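Local coordinates for alginate lyase, family PL7 (Zobellia galactanivorans, PDB 3ZPY), which probably cleaves alginate, a brown-algal polyuronate, by beta-elimination, this chain being the catalytic domain of a longer, multi-domain enzyme, at residues A[35-38]-A[39-42]; A[1-4]-A[5-8]; A[145-148]-A[149-152]; A[52-55]-A[56-59]. All blocks are in the same frame, centred on the assembly; numbering follows the deposited sequence. Where two conformers were deposited one is given.

Contact 1: A[35-38]-A[39-42]. With NA (sodium ion), chain C.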
ATOM      1  N   THR A  35      17.077  -2.993   2.777  1.00  9.96           N
ATOM      2  CA  THR A  35      18.253  -3.768   3.120  1.00 11.58           C
ATOM      3  C   THR A  35      19.530  -3.246   2.452  1.00 12.18           C
ATOM      4  O   THR A  35      20.632  -3.668   2.795  1.00 14.05           O
ATOM      5  CB  THR A  35      18.080  -5.281   2.872  1.00 11.93           C
ATOM      6  OG1 THR A  35      17.979  -5.558   1.480  1.00 12.30           O
ATOM      7  CG2 THR A  35      16.938  -5.873   3.601  1.00 10.87           C
ATOM      8  N   ASP A  36      19.384  -2.366   1.456  1.00 11.67           N
ATOM      9  CA  ASP A  36      20.530  -1.640   0.896  1.00 14.55           C
ATOM     10  C   ASP A  36      21.159  -0.638   1.860  1.00 14.62           C
ATOM     11  O   ASP A  36      22.291  -0.199   1.625  1.00 24.61           O
ATOM     12  CB  ASP A  36      20.123  -0.889  -0.378  1.00 14.61           C
ATOM     13  CG  ASP A  36      19.876  -1.804  -1.530  1.00 16.40           C
ATOM     14  OD1 ASP A  36      20.352  -2.925  -1.499  1.00 17.19           O
ATOM     15  OD2 ASP A  36      19.198  -1.404  -2.503  1.00 18.85           O
ATOM     16  N   ALA A  37      20.400  -0.229   2.882  1.00 13.78           N
ATOM     17  CA  ALA A  37      20.933   0.725   3.822  1.00 14.27           C
ATOM     18  C   ALA A  37      21.967   0.133   4.755  1.00 16.00           C
ATOM     19  O   ALA A  37      21.904  -1.042   5.144  1.00 16.90           O
ATOM     20  CB  ALA A  37      19.802   1.371   4.609  1.00 11.99           C
ATOM     21  N   SER A  38      22.917   0.952   5.166  1.00 15.94           N
ATOM     22  CA  SER A  38      23.965   0.494   6.076  0.50 19.25           C
ATOM     23  C   SER A  38      23.369  -0.060   7.353  1.00 20.01           C
ATOM     24  O   SER A  38      22.562   0.615   7.990  1.00 20.08           O
ATOM     25  CB  SER A  38      24.878   1.659   6.438  0.50 19.03           C
ATOM     26  OG  SER A  38      25.540   2.147   5.297  0.50 23.81           O
ATOM     27  N   GLY A  39      23.782  -1.281   7.743  1.00 20.26           N
ATOM     28  CA  GLY A  39      23.376  -1.831   9.046  1.00 19.44           C
ATOM     29  C   GLY A  39      22.072  -2.583   9.091  1.00 18.69           C
ATOM     30  O   GLY A  39      21.609  -2.980  10.194  1.00 18.45           O
ATOM     31  N   ILE A  40      21.418  -2.721   7.934  1.00 16.58           N
ATOM     32  CA  ILE A  40      20.062  -3.273   7.890  1.00 13.03           C
ATOM     33  C   ILE A  40      20.127  -4.647   7.248  1.00 11.99           C
ATOM     34  O   ILE A  40      20.769  -4.824   6.237  1.00 11.77           O
ATOM     35  CB  ILE A  40      19.115  -2.402   7.013  1.00 13.52           C
ATOM     36  CG1 ILE A  40      18.978  -0.955   7.536  1.00 18.18           C
ATOM     37  CG2 ILE A  40      17.763  -3.081   6.910  1.00 11.76           C
ATOM     38  CD1 ILE A  40      18.900  -0.866   9.025  1.00 17.34           C
ATOM     39  N   SER A  41      19.525  -5.664   7.914  1.00  9.14           N
ATOM     40  CA  SER A  41      19.320  -6.974   7.273  1.00 10.50           C
ATOM     41  C   SER A  41      17.857  -7.358   7.435  1.00  7.70           C
ATOM     42  O   SER A  41      17.163  -6.954   8.365  1.00  8.34           O
ATOM     43  CB  SER A  41      20.221  -8.030   7.815  1.00 14.75           C
ATOM     44  OG  SER A  41      19.964  -8.204   9.181  1.00 18.47           O
ATOM     45  N   TYR A  42      17.375  -8.034   6.423  1.00  7.71           N
ATOM     46  CA  TYR A  42      15.977  -8.206   6.245  1.00  6.93           C
ATOM     47  C   TYR A  42      15.260  -8.791   7.500  1.00  6.10           C
ATOM     48  O   TYR A  42      14.230  -8.209   7.945  1.00  7.63           O
ATOM     49  CB  TYR A  42      15.731  -9.180   5.050  1.00  6.24           C
ATOM     50  CG  TYR A  42      14.286  -9.241   4.597  1.00  7.34           C
ATOM     51  CD1 TYR A  42      13.319  -9.970   5.293  1.00  7.21           C
ATOM     52  CD2 TYR A  42      13.914  -8.506   3.489  1.00  7.91           C
ATOM     53  CE1 TYR A  42      12.003 -10.024   4.824  1.00  8.26           C
ATOM     54  CE2 TYR A  42      12.599  -8.533   2.993  1.00  7.21           C
ATOM     55  CZ  TYR A  42      11.627  -9.262   3.683  1.00  7.16           C
ATOM     56  OH  TYR A  42      10.338  -9.266   3.181  1.00  6.86           O
TER
HETATM   57 NA    NA C 450      22.684  -3.575   4.618  1.00  8.86          NA
HETATM   58  O   HOH W   1      24.250  -5.183   2.705  1.00 27.45           O

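Contact 2: A[1-4]-A[5-8]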
ATOM      1  N   GLY A   1      13.750 -13.225  17.209  1.00 28.40           N
ATOM      2  CA  GLY A   1      12.536 -14.068  17.476  1.00 30.16           C
ATOM      3  C   GLY A   1      11.293 -13.204  17.340  1.00 22.30           C
ATOM      4  O   GLY A   1      10.189 -13.697  17.153  1.00 25.95           O
ATOM      5  N   ASN A   2      11.506 -11.891  17.370  1.00 13.68           N
ATOM      6  CA  ASN A   2      10.417 -11.006  17.507  1.00 10.51           C
ATOM      7  C   ASN A   2      10.348  -9.999  16.372  1.00  8.62           C
ATOM      8  O   ASN A   2       9.681  -8.999  16.477  1.00  8.80           O
ATOM      9  CB  ASN A   2      10.717 -10.142  18.765  1.00 12.16           C
ATOM     10  CG  ASN A   2      10.731 -10.957  20.004  1.00 13.96           C
ATOM     11  OD1 ASN A   2       9.827 -11.739  20.232  1.00 13.61           O
ATOM     12  ND2 ASN A   2      11.779 -10.765  20.825  1.00 11.85           N
ATOM     13  N   SER A   3      11.078 -10.256  15.308  1.00  7.36           N
ATOM     14  CA  SER A   3      11.206  -9.234  14.283  1.00  6.41           C
ATOM     15  C   SER A   3       9.889  -9.075  13.490  1.00  5.65           C
ATOM     16  O   SER A   3       9.122  -9.997  13.305  1.00  6.01           O
ATOM     17  CB  SER A   3      12.316  -9.595  13.286  1.00  7.99           C
ATOM     18  OG  SER A   3      11.934 -10.654  12.439  1.00  8.60           O
ATOM     19  N   PRO A   4       9.737  -7.899  12.867  1.00  5.64           N
ATOM     20  CA  PRO A   4       8.548  -7.708  12.007  1.00  6.12           C
ATOM     21  C   PRO A   4       8.488  -8.794  10.889  1.00  5.87           C
ATOM     22  O   PRO A   4       7.401  -9.328  10.571  1.00  6.18           O
ATOM     23  CB  PRO A   4       8.725  -6.253  11.500  1.00  7.14           C
ATOM     24  CG  PRO A   4       9.527  -5.575  12.574  1.00  7.19           C
ATOM     25  CD  PRO A   4      10.470  -6.630  13.092  1.00  7.70           C
ATOM     26  N   ALA A   5       9.624  -9.079  10.240  1.00  6.17           N
ATOM     27  CA  ALA A   5       9.597 -10.050   9.154  1.00  6.03           C
ATOM     28  C   ALA A   5       9.158 -11.438   9.642  1.00  6.70           C
ATOM     29  O   ALA A   5       8.381 -12.127   8.991  1.00  7.01           O
ATOM     30  CB  ALA A   5      10.968 -10.099   8.469  1.00  9.01           C
ATOM     31  N   SER A   6       9.614 -11.800  10.838  1.00  7.30           N
ATOM     32  CA  SER A   6       9.223 -13.107  11.448  1.00  6.59           C
ATOM     33  C   SER A   6       7.699 -13.127  11.817  1.00  7.16           C
ATOM     34  O   SER A   6       6.996 -14.073  11.497  1.00  9.33           O
ATOM     35  CB  SER A   6      10.085 -13.339  12.718  1.00 10.72           C
ATOM     36  OG  SER A   6      11.379 -13.718  12.347  1.00 19.11           O
ATOM     37  N   VAL A   7       7.202 -12.039  12.437  1.00  6.82           N
ATOM     38  CA  VAL A   7       5.797 -11.973  12.822  1.00  7.88           C
ATOM     39  C   VAL A   7       4.904 -12.059  11.578  1.00  7.29           C
ATOM     40  O   VAL A   7       3.864 -12.744  11.589  1.00  9.08           O
ATOM     41  CB  VAL A   7       5.523 -10.710  13.678  1.00  7.14           C
ATOM     42  CG1 VAL A   7       4.034 -10.466  13.773  1.00  7.33           C
ATOM     43  CG2 VAL A   7       6.254 -10.816  15.034  1.00  8.64           C
ATOM     44  N   LEU A   8       5.272 -11.342  10.478  1.00  7.62           N
ATOM     45  CA  LEU A   8       4.426 -11.284   9.312  1.00  6.60           C
ATOM     46  C   LEU A   8       4.656 -12.495   8.388  1.00  6.76           C
ATOM     47  O   LEU A   8       3.829 -12.783   7.490  1.00  7.65           O
ATOM     48  CB  LEU A   8       4.687  -9.975   8.585  1.00  7.64           C
ATOM     49  CG  LEU A   8       3.608  -9.496   7.623  1.00  6.78           C
ATOM     50  CD1 LEU A   8       2.205  -9.279   8.216  1.00  6.09           C
ATOM     51  CD2 LEU A   8       4.101  -8.162   6.955  1.00  6.24           C
TER
HETATM   52  O   HOH W   2      12.787 -12.596  14.604  1.00 13.73           O

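Contact 3: A[145-148]-A[149-152]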
ATOM      1  N   ILE A 145     -10.280   7.349   3.228  1.00  5.51           N
ATOM      2  CA  ILE A 145     -10.274   8.769   3.136  1.00  5.63           C
ATOM      3  C   ILE A 145     -11.177   9.334   4.246  1.00  6.55           C
ATOM      4  O   ILE A 145     -12.288   8.829   4.493  1.00  7.95           O
ATOM      5  CB  ILE A 145     -10.714   9.260   1.741  1.00  5.21           C
ATOM      6  CG1 ILE A 145     -10.618  10.813   1.671  1.00  7.24           C
ATOM      7  CG2 ILE A 145     -12.137   8.762   1.361  1.00  6.30           C
ATOM      8  CD1 ILE A 145     -10.582  11.292   0.261  1.00  7.58           C
ATOM      9  N   GLY A 146     -10.700  10.392   4.883  1.00  6.20           N
ATOM     10  CA  GLY A 146     -11.411  11.032   5.998  1.00  6.71           C
ATOM     11  C   GLY A 146     -10.888  12.392   6.320  1.00  6.73           C
ATOM     12  O   GLY A 146     -10.501  13.133   5.410  1.00  7.04           O
ATOM     13  N   GLU A 147     -10.922  12.782   7.577  1.00  7.88           N
ATOM     14  CA  GLU A 147     -10.504  14.127   7.934  1.00  7.62           C
ATOM     15  C   GLU A 147      -8.993  14.200   8.142  1.00  7.96           C
ATOM     16  O   GLU A 147      -8.326  13.167   8.388  1.00  6.81           O
ATOM     17  CB  GLU A 147     -11.130  14.496   9.286  1.00  9.66           C
ATOM     18  CG  GLU A 147     -12.630  14.530   9.293  1.00 15.14           C
ATOM     19  CD  GLU A 147     -13.069  14.261  10.709  1.00 24.62           C
ATOM     20  OE1 GLU A 147     -12.932  15.220  11.525  1.00 37.60           O
ATOM     21  OE2 GLU A 147     -13.483  13.114  11.027  1.00 28.31           O
ATOM     22  N   GLU A 148      -8.459  15.420   8.043  1.00  8.26           N
ATOM     23  CA  GLU A 148      -7.016  15.600   8.256  1.00  8.71           C
ATOM     24  C   GLU A 148      -6.692  15.125   9.690  1.00  7.35           C
ATOM     25  O   GLU A 148      -7.401  15.414  10.644  1.00  8.90           O
ATOM     26  CB  GLU A 148      -6.597  17.029   8.098  1.00 10.43           C
ATOM     27  CG  GLU A 148      -7.413  18.039   8.958  1.00 12.80           C
ATOM     28  CD  GLU A 148      -8.744  18.478   8.328  1.00 14.06           C
ATOM     29  OE1 GLU A 148      -9.263  17.792   7.399  1.00 16.01           O
ATOM     30  OE2 GLU A 148      -9.281  19.530   8.802  1.00 21.45           O
ATOM     31  N   ASN A 149      -5.591  14.386   9.786  1.00  6.94           N
ATOM     32  CA  ASN A 149      -5.166  13.863  11.150  1.00  8.00           C
ATOM     33  C   ASN A 149      -6.244  13.088  11.860  1.00  7.92           C
ATOM     34  O   ASN A 149      -6.149  13.004  13.113  1.00  8.13           O
ATOM     35  CB  ASN A 149      -4.588  15.009  11.992  1.00  8.56           C
ATOM     36  CG  ASN A 149      -3.485  15.676  11.219  1.00  8.93           C
ATOM     37  OD1 ASN A 149      -3.461  16.901  11.154  1.00 14.35           O
ATOM     38  ND2 ASN A 149      -2.552  14.850  10.701  1.00  6.40           N
ATOM     39  N   GLN A 150      -7.141  12.456  11.095  1.00  6.06           N
ATOM     40  CA  GLN A 150      -8.198  11.677  11.814  1.00  6.74           C
ATOM     41  C   GLN A 150      -7.624  10.510  12.640  1.00  7.27           C
ATOM     42  O   GLN A 150      -6.822   9.682  12.103  1.00  7.65           O
ATOM     43  CB  GLN A 150      -9.230  11.174  10.807  1.00  6.84           C
ATOM     44  CG  GLN A 150     -10.501  10.660  11.500  1.00  6.89           C
ATOM     45  CD  GLN A 150     -11.615  10.305  10.561  1.00  6.83           C
ATOM     46  OE1 GLN A 150     -11.612  10.748   9.355  1.00  8.26           O
ATOM     47  NE2 GLN A 150     -12.530   9.524  11.009  1.00  6.24           N
ATOM     48  N   SER A 151      -8.018  10.397  13.915  1.00  7.60           N
ATOM     49  CA  SER A 151      -7.501   9.446  14.835  1.00  7.39           C
ATOM     50  C   SER A 151      -8.504   8.348  15.226  1.00  6.14           C
ATOM     51  O   SER A 151      -8.161   7.379  15.906  1.00  9.06           O
ATOM     52  CB  SER A 151      -6.950  10.236  16.050  1.00 10.61           C
ATOM     53  OG  SER A 151      -8.010  11.020  16.580  1.00 11.64           O
ATOM     54  N   SER A 152      -9.785   8.518  14.869  1.00  7.29           N
ATOM     55  CA  SER A 152     -10.849   7.524  15.251  1.00  6.86           C
ATOM     56  C   SER A 152     -12.016   7.794  14.373  1.00  6.33           C
ATOM     57  O   SER A 152     -12.106   8.847  13.726  1.00  7.79           O
ATOM     58  CB  SER A 152     -11.202   7.786  16.672  1.00  9.28           C
ATOM     59  OG  SER A 152     -11.891   8.999  16.817  1.00  9.94           O
TER

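Contact 4: A[52-55]-A[56-59]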
ATOM      1  N   TYR A  52       7.555  -1.747  12.309  1.00  4.01           N
ATOM      2  CA  TYR A  52       7.788  -2.362  13.600  1.00  4.73           C
ATOM      3  C   TYR A  52       6.687  -3.328  13.895  1.00  4.80           C
ATOM      4  O   TYR A  52       5.689  -3.387  13.212  1.00  5.35           O
ATOM      5  CB  TYR A  52       8.003  -1.296  14.712  1.00  4.99           C
ATOM      6  CG  TYR A  52       6.825  -0.383  14.954  1.00  4.97           C
ATOM      7  CD1 TYR A  52       5.847  -0.781  15.865  1.00  5.89           C
ATOM      8  CD2 TYR A  52       6.656   0.809  14.245  1.00  4.57           C
ATOM      9  CE1 TYR A  52       4.735   0.029  16.120  1.00  5.66           C
ATOM     10  CE2 TYR A  52       5.509   1.626  14.431  1.00  6.23           C
ATOM     11  CZ  TYR A  52       4.590   1.193  15.410  1.00  6.29           C
ATOM     12  OH  TYR A  52       3.482   1.940  15.634  1.00  8.53           O
ATOM     13  N   THR A  53       6.863  -4.042  14.999  1.00  4.92           N
ATOM     14  CA  THR A  53       5.818  -5.042  15.386  1.00  4.95           C
ATOM     15  C   THR A  53       5.533  -5.032  16.881  1.00  5.07           C
ATOM     16  O   THR A  53       6.446  -4.685  17.675  1.00  7.00           O
ATOM     17  CB  THR A  53       6.177  -6.484  14.894  1.00  4.90           C
ATOM     18  OG1 THR A  53       5.081  -7.348  15.153  1.00  5.56           O
ATOM     19  CG2 THR A  53       7.450  -6.996  15.551  1.00  6.43           C
ATOM     20  N   ASP A  54       4.322  -5.496  17.262  1.00  5.26           N
ATOM     21  CA  ASP A  54       4.028  -5.823  18.669  1.00  5.45           C
ATOM     22  C   ASP A  54       3.813  -7.272  18.864  1.00  5.88           C
ATOM     23  O   ASP A  54       3.346  -7.660  19.931  1.00  7.57           O
ATOM     24  CB  ASP A  54       2.782  -5.008  19.141  1.00  5.85           C
ATOM     25  CG  ASP A  54       1.510  -5.375  18.327  1.00  5.47           C
ATOM     26  OD1 ASP A  54       1.619  -6.291  17.454  1.00  5.95           O
ATOM     27  OD2 ASP A  54       0.468  -4.734  18.554  1.00  6.12           O
ATOM     28  N   GLY A  55       4.242  -8.119  17.913  1.00  5.31           N
ATOM     29  CA  GLY A  55       4.101  -9.579  17.980  1.00  5.92           C
ATOM     30  C   GLY A  55       2.789 -10.039  17.403  1.00  5.33           C
ATOM     31  O   GLY A  55       2.609 -11.247  17.200  1.00  8.51           O
ATOM     32  N   GLU A  56       1.831  -9.151  17.153  1.00  4.62           N
ATOM     33  CA  GLU A  56       0.592  -9.554  16.500  1.00  5.26           C
ATOM     34  C   GLU A  56       0.564  -8.876  15.116  1.00  5.10           C
ATOM     35  O   GLU A  56       0.332  -9.564  14.105  1.00  5.39           O
ATOM     36  CB  GLU A  56      -0.594  -9.069  17.319  1.00  5.93           C
ATOM     37  CG  GLU A  56      -1.948  -9.264  16.640  1.00  5.59           C
ATOM     38  CD  GLU A  56      -3.144  -8.724  17.444  1.00  6.13           C
ATOM     39  OE1 GLU A  56      -2.960  -8.269  18.614  1.00  7.79           O
ATOM     40  OE2 GLU A  56      -4.291  -8.714  16.883  1.00  6.45           O
ATOM     41  N   TRP A  57       0.712  -7.559  15.077  1.00  4.49           N
ATOM     42  CA  TRP A  57       0.624  -6.807  13.815  1.00  3.78           C
ATOM     43  C   TRP A  57       2.032  -6.295  13.420  1.00  4.22           C
ATOM     44  O   TRP A  57       2.882  -6.115  14.256  1.00  5.05           O
ATOM     45  CB  TRP A  57      -0.198  -5.521  13.972  1.00  4.67           C
ATOM     46  CG  TRP A  57      -1.570  -5.642  14.569  1.00  3.67           C
ATOM     47  CD1 TRP A  57      -1.939  -5.597  15.913  1.00  4.88           C
ATOM     48  CD2 TRP A  57      -2.765  -5.886  13.813  1.00  3.61           C
ATOM     49  NE1 TRP A  57      -3.323  -5.735  16.031  1.00  4.85           N
ATOM     50  CE2 TRP A  57      -3.876  -5.904  14.753  1.00  4.16           C
ATOM     51  CE3 TRP A  57      -3.029  -5.971  12.464  1.00  3.82           C
ATOM     52  CZ2 TRP A  57      -5.184  -6.067  14.336  1.00  4.83           C
ATOM     53  CZ3 TRP A  57      -4.326  -6.117  12.019  1.00  5.16           C
ATOM     54  CH2 TRP A  57      -5.425  -6.148  12.941  1.00  4.56           C
ATOM     55  N   VAL A  58       2.195  -5.979  12.166  1.00  4.64           N
ATOM     56  CA  VAL A  58       3.332  -5.180  11.653  1.00  4.15           C
ATOM     57  C   VAL A  58       2.774  -3.822  11.230  1.00  4.08           C
ATOM     58  O   VAL A  58       1.771  -3.751  10.513  1.00  4.00           O
ATOM     59  CB  VAL A  58       4.108  -5.897  10.521  1.00  3.76           C
ATOM     60  CG1 VAL A  58       5.142  -4.951   9.890  1.00  5.07           C
ATOM     61  CG2 VAL A  58       4.764  -7.174  11.074  1.00  4.57           C
ATOM     62  N   TYR A  59       3.373  -2.815  11.814  1.00  4.46           N
ATOM     63  CA  TYR A  59       2.928  -1.391  11.644  1.00  4.09           C
ATOM     64  C   TYR A  59       3.776  -0.707  10.622  1.00  4.41           C
ATOM     65  O   TYR A  59       5.026  -0.921  10.591  1.00  5.25           O
ATOM     66  CB  TYR A  59       3.168  -0.678  12.963  1.00  3.99           C
ATOM     67  CG  TYR A  59       2.260  -1.151  14.099  1.00  4.05           C
ATOM     68  CD1 TYR A  59       2.548  -2.327  14.795  1.00  4.78           C
ATOM     69  CD2 TYR A  59       1.120  -0.392  14.514  1.00  4.65           C
ATOM     70  CE1 TYR A  59       1.725  -2.789  15.857  1.00  4.37           C
ATOM     71  CE2 TYR A  59       0.303  -0.885  15.546  1.00  5.57           C
ATOM     72  CZ  TYR A  59       0.595  -2.043  16.199  1.00  5.14           C
ATOM     73  OH  TYR A  59      -0.232  -2.461  17.261  1.00  6.05           O
TER
HETATM   74  O   HOH W   3      -1.068  -6.663  19.960  1.00 11.67           O

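Contact 1: A[35-38]-A[39-42]
A sodium site built from backbone carbonyls, in the loop between strands 29-31 and 51-53, is closed by residues 35-38 and 39-42. Thr-35 O and Ile-40 O, held 3.6 Å apart, both turn to the ion, Thr-35 O lying 2.8 Å from it. Ala-37 O completes the protein part of the shell at 2.7 Å from the sodium, and a water is also bound. The chain bends back on itself through a type II beta turn from Ala-37 to Ile-40. Its closing bond runs from Ile-40 N to Ala-37 O (3.3 Å), with the donor above the carbonyl plane; Ala-37 O therefore has two partners, the turn N-H and the sodium. Gly-39, the third residue of this turn, has backbone angles at which a side chain would be jammed against the carbonyl oxygen of Ser-38. Apolar groups back the site: Ala-37 CB packs alongside Ile-40 CG1 at 3.8 Å, and Ala-37 also touches Tyr-31 and Ile-21 of the adjoining strands. The Thr-35 hydroxyl is hydrogen-bonded to Asp-33 OD1, and OG1 is set between the backbone N and the carbonyl carbon (chi1 68°), which places the CG2 methyl beside Tyr-42. The Tyr-42 hydroxyl is bonded to Trp-15 O. At the other end of that side chain, Thr-35 CG2 lies 3.8 Å from Tyr-42 CB and approaches the ring obliquely.

Contact 2: A[1-4]-A[5-8]
The N-terminus of the short helix 4-8 begins with a serine N-cap, in which Ser-3 holds the first turn. Ser-3 OG accepts the backbone N-H of Ser-6 at 3.0 Å, with an angle of 156° at the hydrogen. The hydroxyl is brought over the helix start because OG sits between the backbone N and the carbonyl carbon (chi1 72°). Regular helical bonding follows at once: Val-7 N reaches Ser-3 O at 2.9 Å in a nearly straight bond, and Leu-8 N reaches Pro-4 O at 2.9 Å. Pro-4 occupies the first helical position, where its lack of an N-H costs no helix bond. On the flank of the cap, Ser-6 CB comes within 3.3 Å of Ser-3 OG, while Val-7 CG2 lies 3.4 Å from Ser-3 O. A water accepts from Gly-1 N and from Ser-3 N and is hydrogen-bonded to Ser-6 OG at 2.9 Å, linking the first residue of this fragment to the helix. Both serine hydroxyls have further partners on Asn-43, Ser-3 OG at its backbone O and Ser-6 OG at its side-chain OD1. Pro-4 and Leu-8 pack on Val-58 of strand 58-63, and Ala-5 touches Tyr-42. The cap thus meets the Ser-6 N-H, which has no preceding helical turn to supply a carbonyl, and the two hydroxyls link the helix start to Asn-43.

Contact 3: A[145-148]-A[149-152]
Gln-150 OE1 accepts the backbone N-H of Glu-147 at 2.8 Å, nearly straight at the hydrogen (168°), with the donor tilted a little from the amide carbonyl plane. A second bond runs the other way, from Gln-150 N to Glu-147 O at 3.0 Å, and closes a type II beta turn from Glu-147 to Gln-150. The far side of the amide is used too: NE2 donates in its own plane to Ser-152 O at 2.8 Å and also bonds to Ser-154 O. The reach comes from an extended chain whose CG stands anti to the backbone N (chi1 -167°). Replacing Gln-150 by an alanine would probably leave Glu-147 N without this acceptor and set the Ser-152 carbonyl free of its side-chain donor. Around these bonds, the Glu-147 carboxylate crosses the amide with its plane turned 49° away, OE2 lying 3.4 Å from Gln-150 CD. Gly-146 CA approaches OE1 equally closely, at a position where a CB would clash. The turn links strand 138-146 to strand 154-160, with Glu-148 OE1 bonded to Gly-116 N and Gln-150 resting on Val-155, Leu-108 and Leu-178.

Contact 4: A[52-55]-A[56-59]
Tyr-52 and Tyr-59 lie with their ring planes nearly parallel, 5° apart, but slid so far that they barely overlap, the centroids being 4.7 Å apart. Over one face of the Tyr-52 ring sits the start of the other side chain: Tyr-59 CB makes a CH-pi contact, 3.5 Å from the centroid. CG of Tyr-52 stands between its backbone N and carbonyl carbon (chi1 62°), which brings that ring across to Tyr-59. The Asp-54 carboxylate stands upright against the Tyr-59 ring, the planes 88° apart, and Tyr-59 OH donates to Asp-54 OD2 at 2.7 Å from above the carboxylate plane; the same hydroxyl bonds to Arg-239. These side chains belong to the beta hairpin of strands 51-53 and 58-63, in which Tyr-52 and Tyr-59 form an antiparallel hydrogen-bonded pair, with Tyr-59 N 2.8 Å from Tyr-52 O. A leucine in place of Tyr-59 would probably leave Asp-54 OD2 without its hydroxyl donor and strip a flat neighbour from the Tyr-52 ring. Within the turn, Asp-54 OD1 takes two backbone donors, Glu-56 N at 2.9 Å and Trp-57 N at 2.8 Å. Thr-53 OG1 accepts from Gly-55 N, an ST turn, and donates to Trp-57 O at 2.7 Å. Trp-57 makes cation-pi contacts with Arg-239 and Lys-241. A water joins Glu-56 OE1 to Asp-54 OD2, weakly at the aspartate, while Glu-56 OE2 forms a salt bridge with Lys-241 NZ.

How the contacts relate
Along the chain the order is contact 2, contact 1, contact 4, contact 3, each closed before the next begins. The first three gather on one part of the domain. Contacts 2 and 4 are only 8 Å apart between centres, and helix 4-8 lies on the hairpin: Val-7 CG1 is 3.6 Å from Thr-53 OG1. Contact 1 meets contact 2 where Tyr-42 CE1 lies 3.8 Å from Ala-5 CB, so the N-terminal helix packs between the sodium loop and the edge of the seven-stranded sheet. Contact 3 stands apart, about 33 Å from contact 1 between centres, joining two strands of the other antiparallel sheet of this concanavalin-like fold.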